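Side-chain contacts in uncharacterized protein (Capnocytophaga ochracea, PDB 4W9R), which is of unknown function but has the alpha/beta-hydrolase fold of the esterase family and may therefore cleave ester bonds: residues 8-13 and 104-109; 94-99 and 126-131; 168-173 and 267-272. All blocks are in the same frame, centred on the assembly; numbering follows the deposited sequence.

How the contacts relate
Read from the N terminus, the chain opens contact 1 on strand 5-12, at the margin of the central sheet, and then passes through other strands before reaching helix 91-110. There residues 94-99 open contact 2 before residues 104-109 close contact 1, and residues 126-131 in turn close contact 2. These two contacts therefore cross, and both use helix 91-110, which they tie to the edge strand and to the region of helix 123-128. F10 also packs on F98 between them. Contact 3 follows in series, closing a long loop between strand 171-180 and helix 255-270; it meets contact 2 where Y173 OH probably hydrogen-bonds N130 OD1.

Contact 1: 8-13 and 104-109; sequences ETFSSG and VPYIQG
E8 and Y106 reach for each other from opposite directions, one from a strand and the other from a helix, and a polar bond joins their ends. The phenol OH of Y106 donates to E8 OE2 at 2.9 Å, on the syn side of the carboxylate but 28° out of its plane. The glutamate chain runs extended beyond CG, which carries the acid across to the ring's outer end. On the sheet side, the E8 side chain also touches I21 and I23 of strand 17-24. Strand 5-12 is the outermost strand of the hydrolase sheet, antiparallel to strand 17-24, and helix 91-110 packs against it here. Two residues on, F10 supplies the apolar half of the contact. With CG anti to the backbone N (chi1 -179°), its ring slides past that of Y106 and turns its edge to the tyrosine face in a T-shaped pair, centroids 5.1 Å apart and planes at 65°. The leading atom, F10 CE2, lies 3.5 Å from Y106 CG, near the root of the tyrosine ring. F10 also rests on I21 of strand 17-24 and on E102, one turn earlier in the helix.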
ATOM      1  N   GLU B   8     -11.619 -20.894  -3.679  1.00 31.42           N
ATOM      2  CA  GLU B   8     -11.852 -22.311  -3.923  1.00 27.75           C
ATOM      3  C   GLU B   8     -11.023 -23.160  -2.965  1.00 36.96           C
ATOM      4  O   GLU B   8     -10.077 -22.672  -2.349  1.00 30.61           O
ATOM      5  CB  GLU B   8     -11.528 -22.677  -5.374  1.00 27.54           C
ATOM      6  CG  GLU B   8     -10.049 -22.638  -5.724  1.00 40.31           C
ATOM      7  CD  GLU B   8      -9.786 -22.964  -7.184  1.00 56.41           C
ATOM      8  OE1 GLU B   8     -10.684 -22.731  -8.020  1.00 55.73           O
ATOM      9  OE2 GLU B   8      -8.681 -23.456  -7.497  1.00 65.37           O
ATOM     10  N   THR B   9     -11.391 -24.427  -2.830  1.00 43.89           N
ATOM     11  CA  THR B   9     -10.637 -25.342  -1.983  1.00 41.02           C
ATOM     12  C   THR B   9      -9.703 -26.205  -2.819  1.00 39.30           C
ATOM     13  O   THR B   9     -10.077 -26.696  -3.884  1.00 52.00           O
ATOM     14  CB  THR B   9     -11.563 -26.251  -1.154  1.00 37.77           C
ATOM     15  OG1 THR B   9     -12.478 -26.926  -2.024  1.00 54.31           O
ATOM     16  CG2 THR B   9     -12.346 -25.429  -0.142  1.00 28.10           C
ATOM     17  N   PHE B  10      -8.480 -26.375  -2.333  1.00 36.51           N
ATOM     18  CA  PHE B  10      -7.504 -27.231  -2.991  1.00 38.80           C
ATOM     19  C   PHE B  10      -7.261 -28.467  -2.140  1.00 39.32           C
ATOM     20  O   PHE B  10      -6.955 -28.359  -0.952  1.00 44.75           O
ATOM     21  CB  PHE B  10      -6.194 -26.475  -3.229  1.00 35.17           C
ATOM     22  CG  PHE B  10      -5.141 -27.286  -3.933  1.00 33.51           C
ATOM     23  CD1 PHE B  10      -4.202 -28.008  -3.213  1.00 41.97           C
ATOM     24  CD2 PHE B  10      -5.083 -27.319  -5.317  1.00 42.94           C
ATOM     25  CE1 PHE B  10      -3.232 -28.753  -3.858  1.00 47.72           C
ATOM     26  CE2 PHE B  10      -4.116 -28.061  -5.967  1.00 53.21           C
ATOM     27  CZ  PHE B  10      -3.189 -28.779  -5.237  1.00 55.07           C
ATOM     28  N   SER B  11      -7.404 -29.642  -2.742  1.00 40.90           N
ATOM     29  CA  SER B  11      -7.160 -30.881  -2.020  1.00 38.71           C
ATOM     30  C   SER B  11      -5.678 -31.217  -2.071  1.00 37.91           C
ATOM     31  O   SER B  11      -5.112 -31.426  -3.143  1.00 45.32           O
ATOM     32  CB  SER B  11      -7.992 -32.025  -2.601  1.00 36.87           C
ATOM     33  OG  SER B  11      -9.377 -31.799  -2.408  1.00 45.04           O
ATOM     34  N   SER B  12      -5.053 -31.270  -0.901  1.00 33.59           N
ATOM     35  CA  SER B  12      -3.616 -31.480  -0.817  1.00 38.77           C
ATOM     36  C   SER B  12      -3.293 -32.849  -0.235  1.00 48.71           C
ATOM     37  O   SER B  12      -3.818 -33.230   0.809  1.00 51.71           O
ATOM     38  CB  SER B  12      -2.966 -30.382   0.026  1.00 32.17           C
ATOM     39  OG  SER B  12      -1.577 -30.615   0.182  1.00 45.10           O
ATOM     40  N   GLY B  13      -2.427 -33.585  -0.923  1.00 39.59           N
ATOM     41  CA  GLY B  13      -2.002 -34.888  -0.453  1.00 43.14           C
ATOM     42  C   GLY B  13      -1.033 -34.758   0.704  1.00 45.40           C
ATOM     43  O   GLY B  13      -1.081 -35.532   1.661  1.00 48.09           O
ATOM     44  N   VAL B 104       1.593 -24.585  -6.976  1.00 25.73           N
ATOM     45  CA  VAL B 104       2.156 -23.922  -8.149  1.00 26.29           C
ATOM     46  C   VAL B 104       1.988 -24.732  -9.449  1.00 32.98           C
ATOM     47  O   VAL B 104       1.568 -24.170 -10.462  1.00 36.12           O
ATOM     48  CB  VAL B 104       3.651 -23.583  -7.935  1.00 20.16           C
ATOM     49  CG1 VAL B 104       4.292 -23.120  -9.234  1.00 16.32           C
ATOM     50  CG2 VAL B 104       3.800 -22.519  -6.856  1.00 22.29           C
ATOM     51  N   PRO B 105       2.300 -26.046  -9.437  1.00 32.05           N
ATOM     52  CA  PRO B 105       2.056 -26.794 -10.679  1.00 28.37           C
ATOM     53  C   PRO B 105       0.580 -26.839 -11.066  1.00 35.50           C
ATOM     54  O   PRO B 105       0.261 -26.885 -12.255  1.00 44.42           O
ATOM     55  CB  PRO B 105       2.572 -28.200 -10.352  1.00 17.85           C
ATOM     56  CG  PRO B 105       3.560 -27.992  -9.262  1.00 27.46           C
ATOM     57  CD  PRO B 105       2.986 -26.883  -8.435  1.00 31.60           C
ATOM     58  N   TYR B 106      -0.304 -26.824 -10.072  1.00 27.11           N
ATOM     59  CA  TYR B 106      -1.740 -26.790 -10.326  1.00 28.19           C
ATOM     60  C   TYR B 106      -2.132 -25.523 -11.072  1.00 36.55           C
ATOM     61  O   TYR B 106      -2.912 -25.565 -12.022  1.00 40.10           O
ATOM     62  CB  TYR B 106      -2.520 -26.891  -9.016  1.00 24.67           C
ATOM     63  CG  TYR B 106      -3.984 -26.528  -9.135  1.00 30.19           C
ATOM     64  CD1 TYR B 106      -4.895 -27.409  -9.702  1.00 30.27           C
ATOM     65  CD2 TYR B 106      -4.457 -25.307  -8.667  1.00 30.63           C
ATOM     66  CE1 TYR B 106      -6.236 -27.081  -9.808  1.00 30.76           C
ATOM     67  CE2 TYR B 106      -5.795 -24.971  -8.767  1.00 38.61           C
ATOM     68  CZ  TYR B 106      -6.679 -25.862  -9.338  1.00 42.42           C
ATOM     69  OH  TYR B 106      -8.011 -25.529  -9.439  1.00 50.78           O
ATOM     70  N   ILE B 107      -1.586 -24.394 -10.630  1.00 36.19           N
ATOM     71  CA  ILE B 107      -1.843 -23.117 -11.281  1.00 31.32           C
ATOM     72  C   ILE B 107      -1.224 -23.098 -12.677  1.00 37.58           C
ATOM     73  O   ILE B 107      -1.820 -22.582 -13.622  1.00 34.28           O
ATOM     74  CB  ILE B 107      -1.295 -21.941 -10.450  1.00 26.42           C
ATOM     75  CG1 ILE B 107      -1.930 -21.937  -9.060  1.00 25.45           C
ATOM     76  CG2 ILE B 107      -1.567 -20.617 -11.144  1.00 29.15           C
ATOM     77  CD1 ILE B 107      -3.436 -21.809  -9.085  1.00 23.19           C
ATOM     78  N   GLN B 108      -0.032 -23.676 -12.802  1.00 29.77           N
ATOM     79  CA  GLN B 108       0.657 -23.736 -14.087  1.00 30.33           C
ATOM     80  C   GLN B 108      -0.112 -24.578 -15.098  1.00 38.84           C
ATOM     81  O   GLN B 108      -0.019 -24.355 -16.303  1.00 43.39           O
ATOM     82  CB  GLN B 108       2.069 -24.296 -13.914  1.00 27.21           C
ATOM     83  CG  GLN B 108       3.051 -23.322 -13.291  1.00 32.45           C
ATOM     84  CD  GLN B 108       4.394 -23.961 -13.008  1.00 39.38           C
ATOM     85  OE1 GLN B 108       4.467 -25.048 -12.434  1.00 44.46           O
ATOM     86  NE2 GLN B 108       5.465 -23.291 -13.414  1.00 44.66           N
ATOM     87  N   GLY B 109      -0.865 -25.553 -14.600  1.00 39.73           N
ATOM     88  CA  GLY B 109      -1.681 -26.387 -15.461  1.00 32.02           C
ATOM     89  C   GLY B 109      -2.967 -25.700 -15.877  1.00 38.22           C
ATOM     90  O   GLY B 109      -3.439 -25.876 -16.999  1.00 60.59           O
TER

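Contact 2: 94-99 and 126-131; sequences RFFEFV and GFLANY
L128 spreads its two methyl groups between neighbouring phenylalanines, a clear instance of a branched side chain serving two aromatic rings at once. On the buried side, L128 CD2 sits 3.8 Å from F95 CD2, meeting that ring at its edge. V99 CG2, one turn along the same helix, lies over the rim of one face of F95, while D78 and V79 of helix 76-79 also touch this phenylalanine, so the closely packed part of the contact is enclosed by several parts of the chain. The other methyl, L128 CD1, approaches F96 CD1 at 3.8 Å, obliquely to the ring. The CG of L128 stands anti to its backbone N (chi1 173°), which directs the fork at the helix opposite. F96 marks the more open side, for it is only partly buried, yet it has the larger share of the interface. Its ring, on which that of Y132 stacks, extends past the leucine to the root of Y131: F96 CE1 lies 3.7 Å from Y131 CB, and F96 CZ comes near Y131 O. Replacing F96 with an alanine would probably open a gap beside L128 CD1 and Y131 CB, while also depriving Y132 of its stacking partner. The phenol of Y131 leads away from the contact, its OH hydrogen-bonded to G86 O and its ring edge-to-face with F159. In the fold, helix 91-110 precedes strand 116-122 and helix 123-128 follows it; the turn between that strand and helix 123-128 is where canonical alpha/beta hydrolases carry the nucleophile elbow. The contact joins the helix before this strand to the end of the short helix after it and the turn that follows.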
ATOM      1  N   ARG B  94       5.697 -30.173   5.169  1.00 29.19           N
ATOM      2  CA  ARG B  94       4.558 -30.547   4.343  1.00 26.97           C
ATOM      3  C   ARG B  94       3.956 -29.320   3.667  1.00 31.46           C
ATOM      4  O   ARG B  94       3.641 -29.349   2.478  1.00 35.19           O
ATOM      5  CB  ARG B  94       3.502 -31.273   5.177  1.00 22.22           C
ATOM      6  CG  ARG B  94       3.940 -32.651   5.664  1.00 17.07           C
ATOM      7  CD  ARG B  94       2.914 -33.273   6.601  1.00 12.08           C
ATOM      8  NE  ARG B  94       3.547 -33.810   7.803  1.00 48.75           N
ATOM      9  CZ  ARG B  94       3.037 -33.712   9.027  1.00 42.65           C
ATOM     10  NH1 ARG B  94       1.876 -33.099   9.218  1.00 44.61           N
ATOM     11  NH2 ARG B  94       3.687 -34.226  10.062  1.00 50.39           N
ATOM     12  N   PHE B  95       3.805 -28.239   4.426  1.00 29.45           N
ATOM     13  CA  PHE B  95       3.281 -26.996   3.872  1.00 28.45           C
ATOM     14  C   PHE B  95       4.259 -26.410   2.863  1.00 30.96           C
ATOM     15  O   PHE B  95       3.859 -25.934   1.798  1.00 31.05           O
ATOM     16  CB  PHE B  95       2.997 -25.982   4.982  1.00 20.17           C
ATOM     17  CG  PHE B  95       2.425 -24.685   4.483  1.00 25.20           C
ATOM     18  CD1 PHE B  95       1.067 -24.560   4.241  1.00 19.53           C
ATOM     19  CD2 PHE B  95       3.245 -23.592   4.253  1.00 25.34           C
ATOM     20  CE1 PHE B  95       0.538 -23.369   3.782  1.00 23.57           C
ATOM     21  CE2 PHE B  95       2.722 -22.399   3.792  1.00 34.01           C
ATOM     22  CZ  PHE B  95       1.366 -22.288   3.556  1.00 30.78           C
ATOM     23  N   PHE B  96       5.541 -26.448   3.212  1.00 28.99           N
ATOM     24  CA  PHE B  96       6.605 -25.946   2.350  1.00 24.80           C
ATOM     25  C   PHE B  96       6.554 -26.587   0.965  1.00 31.87           C
ATOM     26  O   PHE B  96       6.617 -25.891  -0.049  1.00 32.99           O
ATOM     27  CB  PHE B  96       7.967 -26.197   3.001  1.00 22.34           C
ATOM     28  CG  PHE B  96       9.126 -25.641   2.228  1.00 29.69           C
ATOM     29  CD1 PHE B  96       9.399 -24.284   2.244  1.00 29.89           C
ATOM     30  CD2 PHE B  96       9.955 -26.478   1.500  1.00 24.51           C
ATOM     31  CE1 PHE B  96      10.471 -23.771   1.540  1.00 33.15           C
ATOM     32  CE2 PHE B  96      11.027 -25.970   0.795  1.00 29.74           C
ATOM     33  CZ  PHE B  96      11.285 -24.615   0.813  1.00 27.70           C
ATOM     34  N   GLU B  97       6.429 -27.911   0.934  1.00 29.73           N
ATOM     35  CA  GLU B  97       6.392 -28.649  -0.325  1.00 27.96           C
ATOM     36  C   GLU B  97       5.022 -28.575  -0.998  1.00 27.36           C
ATOM     37  O   GLU B  97       4.917 -28.707  -2.217  1.00 38.65           O
ATOM     38  CB  GLU B  97       6.788 -30.109  -0.101  1.00 30.70           C
ATOM     39  CG  GLU B  97       8.213 -30.295   0.402  1.00 39.22           C
ATOM     40  CD  GLU B  97       8.627 -31.753   0.471  1.00 60.90           C
ATOM     41  OE1 GLU B  97       8.030 -32.578  -0.253  1.00 68.38           O
ATOM     42  OE2 GLU B  97       9.548 -32.075   1.250  1.00 73.45           O
ATOM     43  N   PHE B  98       3.977 -28.367  -0.201  1.00 30.85           N
ATOM     44  CA  PHE B  98       2.629 -28.193  -0.738  1.00 22.73           C
ATOM     45  C   PHE B  98       2.581 -27.030  -1.725  1.00 29.58           C
ATOM     46  O   PHE B  98       1.948 -27.122  -2.774  1.00 30.66           O
ATOM     47  CB  PHE B  98       1.622 -27.968   0.393  1.00 24.73           C
ATOM     48  CG  PHE B  98       0.455 -27.101   0.006  1.00 28.81           C
ATOM     49  CD1 PHE B  98      -0.548 -27.589  -0.817  1.00 31.00           C
ATOM     50  CD2 PHE B  98       0.357 -25.799   0.473  1.00 25.44           C
ATOM     51  CE1 PHE B  98      -1.621 -26.792  -1.175  1.00 29.32           C
ATOM     52  CE2 PHE B  98      -0.715 -24.997   0.121  1.00 25.19           C
ATOM     53  CZ  PHE B  98      -1.706 -25.495  -0.704  1.00 28.52           C
ATOM     54  N   VAL B  99       3.259 -25.940  -1.382  1.00 30.70           N
ATOM     55  CA  VAL B  99       3.328 -24.778  -2.259  1.00 33.84           C
ATOM     56  C   VAL B  99       4.109 -25.103  -3.530  1.00 42.87           C
ATOM     57  O   VAL B  99       3.641 -24.850  -4.639  1.00 38.64           O
ATOM     58  CB  VAL B  99       3.985 -23.576  -1.552  1.00 31.66           C
ATOM     59  CG1 VAL B  99       4.062 -22.382  -2.492  1.00 26.56           C
ATOM     60  CG2 VAL B  99       3.219 -23.216  -0.287  1.00 12.95           C
ATOM     61  N   GLY B 126       6.950 -15.611   6.442  1.00 26.47           N
ATOM     62  CA  GLY B 126       7.930 -14.748   5.809  1.00 28.08           C
ATOM     63  C   GLY B 126       9.335 -15.309   5.904  1.00 27.81           C
ATOM     64  O   GLY B 126      10.130 -15.176   4.975  1.00 41.46           O
ATOM     65  N   PHE B 127       9.644 -15.937   7.033  1.00 23.37           N
ATOM     66  CA  PHE B 127      10.940 -16.576   7.215  1.00 28.06           C
ATOM     67  C   PHE B 127      10.979 -17.925   6.509  1.00 28.55           C
ATOM     68  O   PHE B 127      12.016 -18.329   5.984  1.00 34.31           O
ATOM     69  CB  PHE B 127      11.259 -16.749   8.701  1.00 30.03           C
ATOM     70  CG  PHE B 127      12.603 -17.366   8.960  1.00 24.25           C
ATOM     71  CD1 PHE B 127      13.765 -16.663   8.685  1.00 26.63           C
ATOM     72  CD2 PHE B 127      12.707 -18.648   9.471  1.00 31.45           C
ATOM     73  CE1 PHE B 127      15.004 -17.227   8.917  1.00 29.53           C
ATOM     74  CE2 PHE B 127      13.944 -19.218   9.706  1.00 33.48           C
ATOM     75  CZ  PHE B 127      15.095 -18.506   9.429  1.00 24.97           C
ATOM     76  N   LEU B 128       9.844 -18.617   6.505  1.00 25.35           N
ATOM     77  CA  LEU B 128       9.718 -19.899   5.821  1.00 23.47           C
ATOM     78  C   LEU B 128       9.989 -19.756   4.327  1.00 29.63           C
ATOM     79  O   LEU B 128      10.570 -20.644   3.702  1.00 27.56           O
ATOM     80  CB  LEU B 128       8.323 -20.488   6.046  1.00 29.94           C
ATOM     81  CG  LEU B 128       7.970 -21.750   5.255  1.00 29.12           C
ATOM     82  CD1 LEU B 128       8.839 -22.914   5.693  1.00 30.80           C
ATOM     83  CD2 LEU B 128       6.496 -22.091   5.407  1.00 32.53           C
ATOM     84  N   ALA B 129       9.576 -18.625   3.764  1.00 28.75           N
ATOM     85  CA  ALA B 129       9.713 -18.375   2.335  1.00 21.95           C
ATOM     86  C   ALA B 129      11.176 -18.293   1.903  1.00 26.73           C
ATOM     87  O   ALA B 129      11.495 -18.520   0.736  1.00 31.99           O
ATOM     88  CB  ALA B 129       8.980 -17.099   1.954  1.00 22.55           C
ATOM     89  N   ASN B 130      12.059 -17.966   2.841  1.00 23.69           N
ATOM     90  CA  ASN B 130      13.486 -17.878   2.548  1.00 26.21           C
ATOM     91  C   ASN B 130      14.061 -19.202   2.064  1.00 35.38           C
ATOM     92  O   ASN B 130      14.985 -19.231   1.251  1.00 40.42           O
ATOM     93  CB  ASN B 130      14.263 -17.415   3.782  1.00 22.24           C
ATOM     94  CG  ASN B 130      13.953 -15.986   4.169  1.00 28.64           C
ATOM     95  OD1 ASN B 130      13.634 -15.155   3.319  1.00 35.78           O
ATOM     96  ND2 ASN B 130      14.051 -15.689   5.460  1.00 30.83           N
ATOM     97  N   TYR B 131      13.497 -20.299   2.560  1.00 25.61           N
ATOM     98  CA  TYR B 131      14.057 -21.624   2.325  1.00 27.29           C
ATOM     99  C   TYR B 131      13.858 -22.127   0.898  1.00 32.76           C
ATOM    100  O   TYR B 131      14.390 -23.172   0.526  1.00 41.73           O
ATOM    101  CB  TYR B 131      13.468 -22.617   3.327  1.00 23.33           C
ATOM    102  CG  TYR B 131      14.078 -22.474   4.702  1.00 31.60           C
ATOM    103  CD1 TYR B 131      13.635 -21.495   5.581  1.00 31.58           C
ATOM    104  CD2 TYR B 131      15.113 -23.303   5.112  1.00 28.22           C
ATOM    105  CE1 TYR B 131      14.198 -21.354   6.836  1.00 30.43           C
ATOM    106  CE2 TYR B 131      15.681 -23.171   6.364  1.00 35.40           C
ATOM    107  CZ  TYR B 131      15.221 -22.194   7.222  1.00 34.94           C
ATOM    108  OH  TYR B 131      15.787 -22.061   8.468  1.00 30.32           O
TER

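Contact 3: 168-173 and 267-272; sequences PNRLFY and YKQLGV
N169 and K268 provide the one hydrogen bond that crosses between these segments. N169 ND2 donates to the main-chain oxygen K268 O at 3.1 Å, nearly straight at the hydrogen (161°), and the acceptor lies close to the plane of the asparagine amide. Seen from the acceptor, the donor stands well above the carbonyl plane, 42° out of it. The bond thus grips the last turn of helix 255-270, just before G271 leaves helical geometry with a positive phi. The other branch of the amide, N169 OD1, lies against the methylenes of the extended K268 side chain, 3.3 Å from K268 CE and near CG as well.

Stacking is the second kind of interaction. The guanidinium of R170 and the amide of Q269 are turned almost parallel, 3° apart, with Q269 OE1 set over the guanidinium centre, 3.5 Å from R170 CZ. The position of the partly negative oxygen over the cation is probably electrostatically favourable, though no hydrogen bond joins them. An extended chain from CG to NE carries the arginine head out to this amide; F172 CB lies toward the rim of its opposite face, and a salt bridge from NH2 to E206 helps to fix its rotation.

Their methylenes also meet, R170 CD 3.6 Å from Q269 CG; beyond the pair, Q269 and L270 touch I235 of the loop after helix 217-232. Strand 171-180 runs between strands 143-149 and 205-213 of the hydrolase sheet, and the loop leading into it, through N169 and R170, meets the last turn of helix 255-270, beyond which the chain enters its C-terminal array of helices.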
ATOM      1  N   PRO B 168      20.540 -19.782 -11.763  1.00 53.18           N
ATOM      2  CA  PRO B 168      20.728 -19.841 -13.218  1.00 51.94           C
ATOM      3  C   PRO B 168      20.319 -18.564 -13.957  1.00 49.43           C
ATOM      4  O   PRO B 168      21.036 -18.156 -14.870  1.00 58.01           O
ATOM      5  CB  PRO B 168      19.838 -21.023 -13.642  1.00 50.41           C
ATOM      6  CG  PRO B 168      18.989 -21.346 -12.445  1.00 51.47           C
ATOM      7  CD  PRO B 168      19.813 -20.960 -11.267  1.00 52.27           C
ATOM      8  N   ASN B 169      19.204 -17.940 -13.583  1.00 51.70           N
ATOM      9  CA  ASN B 169      18.777 -16.732 -14.283  1.00 51.88           C
ATOM     10  C   ASN B 169      18.745 -15.481 -13.407  1.00 53.76           C
ATOM     11  O   ASN B 169      19.643 -14.642 -13.485  1.00 52.51           O
ATOM     12  CB  ASN B 169      17.392 -16.952 -14.898  1.00 49.57           C
ATOM     13  CG  ASN B 169      16.890 -15.738 -15.660  1.00 59.31           C
ATOM     14  OD1 ASN B 169      17.677 -14.934 -16.159  1.00 69.89           O
ATOM     15  ND2 ASN B 169      15.572 -15.602 -15.754  1.00 51.01           N
ATOM     16  N   ARG B 170      17.726 -15.362 -12.562  1.00 58.11           N
ATOM     17  CA  ARG B 170      17.596 -14.185 -11.710  1.00 50.34           C
ATOM     18  C   ARG B 170      16.882 -14.492 -10.399  1.00 46.82           C
ATOM     19  O   ARG B 170      15.940 -15.285 -10.361  1.00 39.55           O
ATOM     20  CB  ARG B 170      16.857 -13.070 -12.456  1.00 44.39           C
ATOM     21  CG  ARG B 170      16.656 -11.791 -11.651  1.00 45.72           C
ATOM     22  CD  ARG B 170      16.064 -10.693 -12.513  1.00 48.51           C
ATOM     23  NE  ARG B 170      15.819  -9.460 -11.768  1.00 45.55           N
ATOM     24  CZ  ARG B 170      14.619  -9.060 -11.360  1.00 46.72           C
ATOM     25  NH1 ARG B 170      13.546  -9.794 -11.622  1.00 45.87           N
ATOM     26  NH2 ARG B 170      14.489  -7.922 -10.692  1.00 46.82           N
ATOM     27  N   LEU B 171      17.333 -13.850  -9.327  1.00 42.12           N
ATOM     28  CA  LEU B 171      16.662 -13.943  -8.040  1.00 36.66           C
ATOM     29  C   LEU B 171      16.477 -12.559  -7.434  1.00 39.24           C
ATOM     30  O   LEU B 171      17.451 -11.858  -7.155  1.00 42.42           O
ATOM     31  CB  LEU B 171      17.447 -14.834  -7.078  1.00 37.15           C
ATOM     32  CG  LEU B 171      16.908 -14.860  -5.646  1.00 37.33           C
ATOM     33  CD1 LEU B 171      15.459 -15.334  -5.618  1.00 25.02           C
ATOM     34  CD2 LEU B 171      17.782 -15.728  -4.757  1.00 32.03           C
ATOM     35  N   PHE B 172      15.222 -12.171  -7.237  1.00 32.99           N
ATOM     36  CA  PHE B 172      14.911 -10.919  -6.561  1.00 35.34           C
ATOM     37  C   PHE B 172      14.516 -11.201  -5.118  1.00 34.03           C
ATOM     38  O   PHE B 172      13.491 -11.832  -4.862  1.00 35.95           O
ATOM     39  CB  PHE B 172      13.792 -10.170  -7.285  1.00 29.69           C
ATOM     40  CG  PHE B 172      13.430  -8.857  -6.647  1.00 36.84           C
ATOM     41  CD1 PHE B 172      14.103  -7.696  -6.993  1.00 40.05           C
ATOM     42  CD2 PHE B 172      12.418  -8.783  -5.702  1.00 26.90           C
ATOM     43  CE1 PHE B 172      13.775  -6.486  -6.408  1.00 38.41           C
ATOM     44  CE2 PHE B 172      12.086  -7.575  -5.113  1.00 32.27           C
ATOM     45  CZ  PHE B 172      12.766  -6.426  -5.467  1.00 37.86           C
ATOM     46  N   TYR B 173      15.331 -10.734  -4.178  1.00 23.18           N
ATOM     47  CA  TYR B 173      15.044 -10.943  -2.766  1.00 22.26           C
ATOM     48  C   TYR B 173      14.808  -9.623  -2.044  1.00 27.98           C
ATOM     49  O   TYR B 173      15.621  -8.703  -2.131  1.00 25.11           O
ATOM     50  CB  TYR B 173      16.180 -11.711  -2.088  1.00 18.82           C
ATOM     51  CG  TYR B 173      15.924 -11.990  -0.625  1.00 36.86           C
ATOM     52  CD1 TYR B 173      15.108 -13.044  -0.232  1.00 31.07           C
ATOM     53  CD2 TYR B 173      16.491 -11.197   0.366  1.00 27.07           C
ATOM     54  CE1 TYR B 173      14.867 -13.300   1.102  1.00 35.57           C
ATOM     55  CE2 TYR B 173      16.255 -11.447   1.704  1.00 29.80           C
ATOM     56  CZ  TYR B 173      15.443 -12.500   2.067  1.00 39.61           C
ATOM     57  OH  TYR B 173      15.206 -12.753   3.398  1.00 41.67           O
ATOM     58  N   TYR B 267      11.742  -9.639 -21.093  1.00 44.31           N
ATOM     59  CA  TYR B 267      11.380 -11.031 -21.336  1.00 42.44           C
ATOM     60  C   TYR B 267      12.199 -11.988 -20.476  1.00 42.22           C
ATOM     61  O   TYR B 267      11.692 -13.013 -20.025  1.00 45.95           O
ATOM     62  CB  TYR B 267      11.555 -11.389 -22.813  1.00 38.04           C
ATOM     63  CG  TYR B 267      11.247 -12.838 -23.110  1.00 46.27           C
ATOM     64  CD1 TYR B 267       9.938 -13.301 -23.121  1.00 49.95           C
ATOM     65  CD2 TYR B 267      12.264 -13.747 -23.374  1.00 52.70           C
ATOM     66  CE1 TYR B 267       9.649 -14.626 -23.387  1.00 57.35           C
ATOM     67  CE2 TYR B 267      11.985 -15.076 -23.642  1.00 57.65           C
ATOM     68  CZ  TYR B 267      10.674 -15.509 -23.648  1.00 58.22           C
ATOM     69  OH  TYR B 267      10.388 -16.828 -23.914  1.00 56.76           O
ATOM     70  N   LYS B 268      13.465 -11.654 -20.252  1.00 31.78           N
ATOM     71  CA  LYS B 268      14.343 -12.512 -19.468  1.00 44.44           C
ATOM     72  C   LYS B 268      13.940 -12.530 -17.992  1.00 48.48           C
ATOM     73  O   LYS B 268      13.806 -13.596 -17.390  1.00 47.61           O
ATOM     74  CB  LYS B 268      15.800 -12.065 -19.612  1.00 41.59           C
ATOM     75  CG  LYS B 268      16.799 -13.004 -18.952  1.00 61.40           C
ATOM     76  CD  LYS B 268      18.231 -12.624 -19.294  1.00 82.37           C
ATOM     77  CE  LYS B 268      19.217 -13.647 -18.746  1.00 85.78           C
ATOM     78  NZ  LYS B 268      20.621 -13.336 -19.133  1.00 86.58           N
ATOM     79  N   GLN B 269      13.760 -11.347 -17.412  1.00 33.89           N
ATOM     80  CA  GLN B 269      13.407 -11.236 -16.001  1.00 28.36           C
ATOM     81  C   GLN B 269      11.933 -11.528 -15.715  1.00 37.02           C
ATOM     82  O   GLN B 269      11.613 -12.284 -14.796  1.00 42.33           O
ATOM     83  CB  GLN B 269      13.752  -9.838 -15.482  1.00 27.31           C
ATOM     84  CG  GLN B 269      15.192  -9.418 -15.718  1.00 31.01           C
ATOM     85  CD  GLN B 269      15.523  -8.096 -15.056  1.00 37.90           C
ATOM     86  OE1 GLN B 269      14.648  -7.432 -14.498  1.00 43.35           O
ATOM     87  NE2 GLN B 269      16.790  -7.705 -15.113  1.00 42.41           N
ATOM     88  N   LEU B 270      11.042 -10.920 -16.491  1.00 31.40           N
ATOM     89  CA  LEU B 270       9.608 -11.008 -16.213  1.00 38.36           C
ATOM     90  C   LEU B 270       8.904 -12.146 -16.954  1.00 45.48           C
ATOM     91  O   LEU B 270       7.741 -12.441 -16.680  1.00 51.46           O
ATOM     92  CB  LEU B 270       8.925  -9.679 -16.548  1.00 30.75           C
ATOM     93  CG  LEU B 270       8.905  -8.586 -15.475  1.00 39.22           C
ATOM     94  CD1 LEU B 270      10.296  -8.274 -14.945  1.00 29.46           C
ATOM     95  CD2 LEU B 270       8.255  -7.330 -16.030  1.00 61.37           C
ATOM     96  N   GLY B 271       9.605 -12.779 -17.886  1.00 38.12           N
ATOM     97  CA  GLY B 271       9.048 -13.897 -18.630  1.00 43.42           C
ATOM     98  C   GLY B 271       7.906 -13.561 -19.575  1.00 42.13           C
ATOM     99  O   GLY B 271       7.217 -14.459 -20.060  1.00 45.56           O
ATOM    100  N   VAL B 272       7.700 -12.276 -19.844  1.00 35.47           N
ATOM    101  CA  VAL B 272       6.637 -11.853 -20.752  1.00 38.37           C
ATOM    102  C   VAL B 272       7.183 -11.065 -21.941  1.00 41.58           C
ATOM    103  O   VAL B 272       8.223 -10.410 -21.845  1.00 35.72           O
ATOM    104  CB  VAL B 272       5.581 -10.988 -20.030  1.00 41.10           C
ATOM    105  CG1 VAL B 272       4.884 -11.793 -18.946  1.00 50.35           C
ATOM    106  CG2 VAL B 272       6.220  -9.736 -19.445  1.00 40.74           C
TER